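Flagellar biosynthetic protein FlhB (Shewanella putrefaciens CN-32, PDB 6Z0W) probably serves in the flagellar type III export apparatus, needed to build the basal-body rod, and is represented here by its cytoplasmic domain. Local coordinates at residues N14-V19 / Y98-R103; L88-A93 / L118-P123. All coordinates share one frame; numbering follows the deposited sequence.

Contact 1 of 2, residues N14-V19 / Y98-R103; sequences NADVIV and YVFQLR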
# COMPACT_ATOMS: atom_id res chain seq x y z
N ASN A 14 -1.53 10.51 -7.43
CA ASN A 14 -2.96 10.32 -7.22
C ASN A 14 -3.27 9.37 -6.06
O ASN A 14 -4.43 9.13 -5.77
CB ASN A 14 -3.63 9.81 -8.50
CG ASN A 14 -3.36 10.70 -9.69
OD1 ASN A 14 -3.32 11.92 -9.57
ND2 ASN A 14 -3.09 10.09 -10.83
N ALA A 15 -2.25 8.86 -5.38
CA ALA A 15 -2.45 7.89 -4.32
C ALA A 15 -3.10 8.54 -3.10
O ALA A 15 -2.86 9.71 -2.80
CB ALA A 15 -1.10 7.27 -3.90
N ASP A 16 -3.86 7.75 -2.35
CA ASP A 16 -4.30 8.22 -1.04
C ASP A 16 -3.31 7.90 0.07
O ASP A 16 -3.26 8.62 1.07
CB ASP A 16 -5.66 7.62 -0.71
CG ASP A 16 -6.76 8.25 -1.54
OD1 ASP A 16 -6.84 9.48 -1.52
OD2 ASP A 16 -7.51 7.51 -2.23
N VAL A 17 -2.52 6.84 -0.08
CA VAL A 17 -1.59 6.40 0.96
C VAL A 17 -0.55 5.52 0.29
O VAL A 17 -0.82 4.91 -0.75
CB VAL A 17 -2.33 5.67 2.10
CG1 VAL A 17 -2.78 4.28 1.64
CG2 VAL A 17 -1.45 5.55 3.36
N ILE A 18 0.66 5.49 0.86
CA ILE A 18 1.68 4.48 0.57
C ILE A 18 1.84 3.63 1.81
O ILE A 18 2.18 4.15 2.88
CB ILE A 18 3.04 5.09 0.19
CG1 ILE A 18 2.89 6.34 -0.67
CG2 ILE A 18 3.95 4.03 -0.46
CD1 ILE A 18 2.31 6.11 -2.03
N VAL A 19 1.59 2.34 1.68
CA VAL A 19 1.86 1.37 2.74
C VAL A 19 3.23 0.78 2.47
O VAL A 19 3.50 0.29 1.36
CB VAL A 19 0.80 0.27 2.78
CG1 VAL A 19 1.04 -0.67 3.97
CG2 VAL A 19 -0.59 0.93 2.82
N TYR A 98 -7.60 6.45 9.01
CA TYR A 98 -6.58 7.21 9.71
C TYR A 98 -6.00 8.31 8.83
O TYR A 98 -5.84 9.45 9.27
CB TYR A 98 -5.46 6.28 10.18
CG TYR A 98 -4.17 7.03 10.42
CD1 TYR A 98 -3.96 7.72 11.62
CD2 TYR A 98 -3.18 7.11 9.43
CE1 TYR A 98 -2.78 8.43 11.84
CE2 TYR A 98 -2.00 7.82 9.64
CZ TYR A 98 -1.81 8.47 10.84
OH TYR A 98 -0.64 9.18 11.04
N VAL A 99 -5.69 7.97 7.58
CA VAL A 99 -5.13 8.98 6.67
C VAL A 99 -6.12 10.12 6.48
O VAL A 99 -5.76 11.30 6.59
CB VAL A 99 -4.73 8.34 5.33
CG1 VAL A 99 -4.47 9.43 4.27
CG2 VAL A 99 -3.50 7.47 5.52
N PHE A 100 -7.39 9.80 6.22
CA PHE A 100 -8.39 10.85 5.98
C PHE A 100 -8.65 11.71 7.22
O PHE A 100 -9.08 12.86 7.09
CB PHE A 100 -9.71 10.25 5.49
CG PHE A 100 -9.60 9.53 4.17
CD1 PHE A 100 -8.50 9.72 3.33
CD2 PHE A 100 -10.58 8.63 3.78
CE1 PHE A 100 -8.40 9.02 2.12
CE2 PHE A 100 -10.50 7.94 2.58
CZ PHE A 100 -9.41 8.13 1.73
N GLN A 101 -8.41 11.17 8.41
CA GLN A 101 -8.66 11.89 9.65
C GLN A 101 -7.44 12.68 10.15
O GLN A 101 -7.52 13.29 11.22
CB GLN A 101 -9.16 10.92 10.71
CG GLN A 101 -10.59 10.45 10.48
CD GLN A 101 -10.97 9.27 11.35
OE1 GLN A 101 -10.10 8.54 11.85
NE2 GLN A 101 -12.27 9.06 11.54
N LEU A 102 -6.34 12.70 9.40
CA LEU A 102 -5.16 13.45 9.80
C LEU A 102 -5.46 14.94 9.81
O LEU A 102 -6.24 15.42 8.99
CB LEU A 102 -4.01 13.16 8.84
CG LEU A 102 -3.12 11.98 9.18
CD1 LEU A 102 -2.09 11.75 8.07
CD2 LEU A 102 -2.44 12.22 10.52
N ARG A 103 -4.85 15.68 10.74
CA ARG A 103 -4.93 17.13 10.62
C ARG A 103 -3.97 17.63 9.60
O ARG A 103 -2.88 17.09 9.44
CB ARG A 103 -4.45 17.91 11.82
CG ARG A 103 -5.29 18.09 12.85
CD ARG A 103 -5.22 16.90 13.54
NE ARG A 103 -6.51 16.86 14.27
CZ ARG A 103 -7.61 16.20 13.99
NH1 ARG A 103 -7.77 15.64 12.75
NH2 ARG A 103 -8.67 16.25 14.81
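Val17 meets Val99 through one methyl from each side chain, and the first torsions choose which. In Val17, CG1 sits between the backbone N and the carbonyl carbon (chi1 73°), which sends CG2 to the side opposite the backbone N and out to the helix. In Val99, CG1 takes the place opposite the backbone N (chi1 166°), and CG2, opposite the carbonyl carbon, comes forward. The two methyls touch at 3.5 Å, Val17 CG2 to Val99 CG2, with the side chains passing each other at a slant. Val99 CG1 is also used, lying 3.5 Å from Asp16 O, an apolar methyl resting on a backbone carbonyl. Short, branched valines suit this place, offering methyls to neighbouring partners without holding sheet and helix apart.

Beside this pair the chemistry changes. The carboxylate of Asp16 stands almost upright to the ring of Phe100, the planes being 84° apart, and OD1 approaches the ring edge near its plane, 4.0 Å from Phe100 CE1. The rim of a phenyl ring carries a slight positive charge, so this approach is probably attractive, though weak at such a distance. Phe100 is long enough to bring its ring edge here although its CB does not point at Asp16. The short aspartate suits its other task, OD2 accepting a hydrogen bond from the nearby backbone N of Tyr31. Leu96, earlier on the helix, touches both Asp16 and Val17, and Val95 touches Val17.

Both Asp16 and Val17 direct their side chains to the helix. The explanation is a classic beta bulge, in which both residues face Val29 on the antiparallel strand 25-30; it lies where the chain enters strand 17-20, Asp16 just ahead of it, in a mixed beta sheet with helix 89-100 packed on it.

Contact 2 of 2, residues L88-A93 / L118-P123; sequences LFTAVA and LNQPIP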
# COMPACT_ATOMS: atom_id res chain seq x y z
N LEU A 88 -8.21 -8.20 2.55
CA LEU A 88 -7.44 -7.05 3.03
C LEU A 88 -8.27 -5.77 3.08
O LEU A 88 -7.72 -4.71 3.41
CB LEU A 88 -6.20 -6.82 2.14
CG LEU A 88 -5.20 -8.00 2.12
CD1 LEU A 88 -3.97 -7.66 1.26
CD2 LEU A 88 -4.82 -8.37 3.56
N PHE A 89 -9.55 -5.83 2.76
CA PHE A 89 -10.33 -4.60 2.67
C PHE A 89 -10.36 -3.86 4.00
O PHE A 89 -10.04 -2.67 4.07
CB PHE A 89 -11.76 -4.87 2.20
CG PHE A 89 -12.59 -3.62 2.15
CD1 PHE A 89 -12.59 -2.82 1.00
CD2 PHE A 89 -13.32 -3.20 3.25
CE1 PHE A 89 -13.34 -1.64 0.95
CE2 PHE A 89 -14.06 -2.00 3.21
CZ PHE A 89 -14.07 -1.23 2.06
N THR A 90 -10.81 -4.54 5.06
CA THR A 90 -10.97 -3.86 6.34
C THR A 90 -9.66 -3.25 6.82
O THR A 90 -9.64 -2.13 7.34
CB THR A 90 -11.53 -4.81 7.40
OG1 THR A 90 -10.77 -6.02 7.37
CG2 THR A 90 -12.96 -5.16 7.08
N ALA A 91 -8.54 -3.98 6.65
CA ALA A 91 -7.27 -3.43 7.11
C ALA A 91 -6.89 -2.19 6.32
O ALA A 91 -6.45 -1.19 6.91
CB ALA A 91 -6.17 -4.50 7.06
N VAL A 92 -7.07 -2.21 5.00
CA VAL A 92 -6.76 -1.02 4.19
C VAL A 92 -7.78 0.10 4.47
O VAL A 92 -7.43 1.28 4.50
CB VAL A 92 -6.71 -1.39 2.69
CG1 VAL A 92 -6.46 -0.13 1.80
CG2 VAL A 92 -5.66 -2.44 2.44
N ALA A 93 -9.05 -0.26 4.66
CA ALA A 93 -10.04 0.77 4.97
C ALA A 93 -9.73 1.46 6.30
O ALA A 93 -9.99 2.65 6.46
CB ALA A 93 -11.45 0.18 5.01
N LEU A 118 -1.57 -3.08 12.96
CA LEU A 118 -2.72 -3.77 12.40
C LEU A 118 -3.68 -4.17 13.51
O LEU A 118 -3.29 -4.32 14.67
CB LEU A 118 -2.28 -5.00 11.60
CG LEU A 118 -1.39 -4.69 10.39
CD1 LEU A 118 -0.75 -5.95 9.84
CD2 LEU A 118 -2.21 -3.98 9.31
N ASN A 119 -4.94 -4.33 13.16
CA ASN A 119 -5.95 -4.55 14.18
C ASN A 119 -6.44 -5.98 14.19
O ASN A 119 -7.23 -6.36 15.06
CB ASN A 119 -7.08 -3.54 13.96
CG ASN A 119 -6.57 -2.14 14.07
OD1 ASN A 119 -5.93 -1.79 15.07
ND2 ASN A 119 -6.76 -1.34 13.02
N GLN A 120 -5.90 -6.79 13.29
CA GLN A 120 -6.24 -8.20 13.17
C GLN A 120 -5.14 -8.84 12.33
O GLN A 120 -4.32 -8.13 11.73
CB GLN A 120 -7.61 -8.39 12.50
CG GLN A 120 -7.66 -7.85 11.08
CD GLN A 120 -9.07 -7.84 10.52
OE1 GLN A 120 -9.65 -6.78 10.34
NE2 GLN A 120 -9.61 -9.01 10.24
N PRO A 121 -5.10 -10.16 12.25
CA PRO A 121 -4.07 -10.80 11.43
C PRO A 121 -4.35 -10.62 9.95
O PRO A 121 -5.47 -10.41 9.50
CB PRO A 121 -4.17 -12.27 11.83
CG PRO A 121 -4.89 -12.26 13.17
CD PRO A 121 -5.87 -11.15 13.02
N ILE A 122 -3.28 -10.66 9.18
CA ILE A 122 -3.47 -10.83 7.74
C ILE A 122 -3.73 -12.31 7.45
O ILE A 122 -3.05 -13.17 8.03
CB ILE A 122 -2.27 -10.29 6.98
CG1 ILE A 122 -2.57 -8.80 6.73
CG2 ILE A 122 -2.09 -10.98 5.64
CD1 ILE A 122 -1.42 -8.02 6.45
N PRO A 123 -4.75 -12.62 6.65
CA PRO A 123 -5.16 -14.02 6.48
C PRO A 123 -4.00 -14.89 6.00
O PRO A 123 -3.14 -14.45 5.23
CB PRO A 123 -6.27 -13.94 5.43
CG PRO A 123 -6.85 -12.57 5.62
CD PRO A 123 -5.69 -11.69 6.00
O HOH W 1 -12.22 -7.60 8.89
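The closest apolar contact is Leu88 to Ile122. Leu88 CD2 lies 3.9 Å from Ile122 CG1, and the same methyl approaches the proline ring that follows, 4.2 Å from Pro123 CD. A leucine can reach this far because its fork lies beyond CB, while the proline ring, with its CD towards Leu88, adds a compact apolar surface and restricts the backbone. Ala91 also faces the segment, its small methyl keeping the helix surface low.

The polar contact lies nearer the surface, between Thr90 and Gln120. Each first torsion places the leading atom between the backbone N and the carbonyl carbon (chi1 48° for Thr90 OG1, 63° for Gln120 CG), and the long, extended glutamine crosses the threonine at about a right angle. A water bridges them: it lies 2.6 Å from Thr90 OG1 and donates a hydrogen bond of 3.1 Å to Gln120 OE1. Both residues are exposed and uncharged; a short hydroxyl and a long-armed amide together hold the water between helix and segment.

Segment 118-123 follows strand 114-115 and runs past the first turns of helix 89-100, where Asn119 ND2 also bonds Gln94 OE1. Helix 68-77 lies against the apolar side, with Ala73 against Leu88 and Leu70 against Ile122.

How the contacts relate
Both contacts use helix 89-100, but at different ends: contact 1 packs its last turn on the sheet, contact 2 brings the chain after strand 114-115 alongside its first turns. Their centres lie about 16 Å apart, and they do not touch. Neither is wholly core: contact 1 has one buried valine beside a partly exposed aspartate and an exposed phenylalanine, contact 2 two buried aliphatics and two exposed polar residues joined through water. Contact 2 buries somewhat more surface, 208 Å² against 153 Å². The first joins the start of a strand, with the bulge residue before it, to the last turn of a helix; the second applies an irregular, proline-containing segment to a helix.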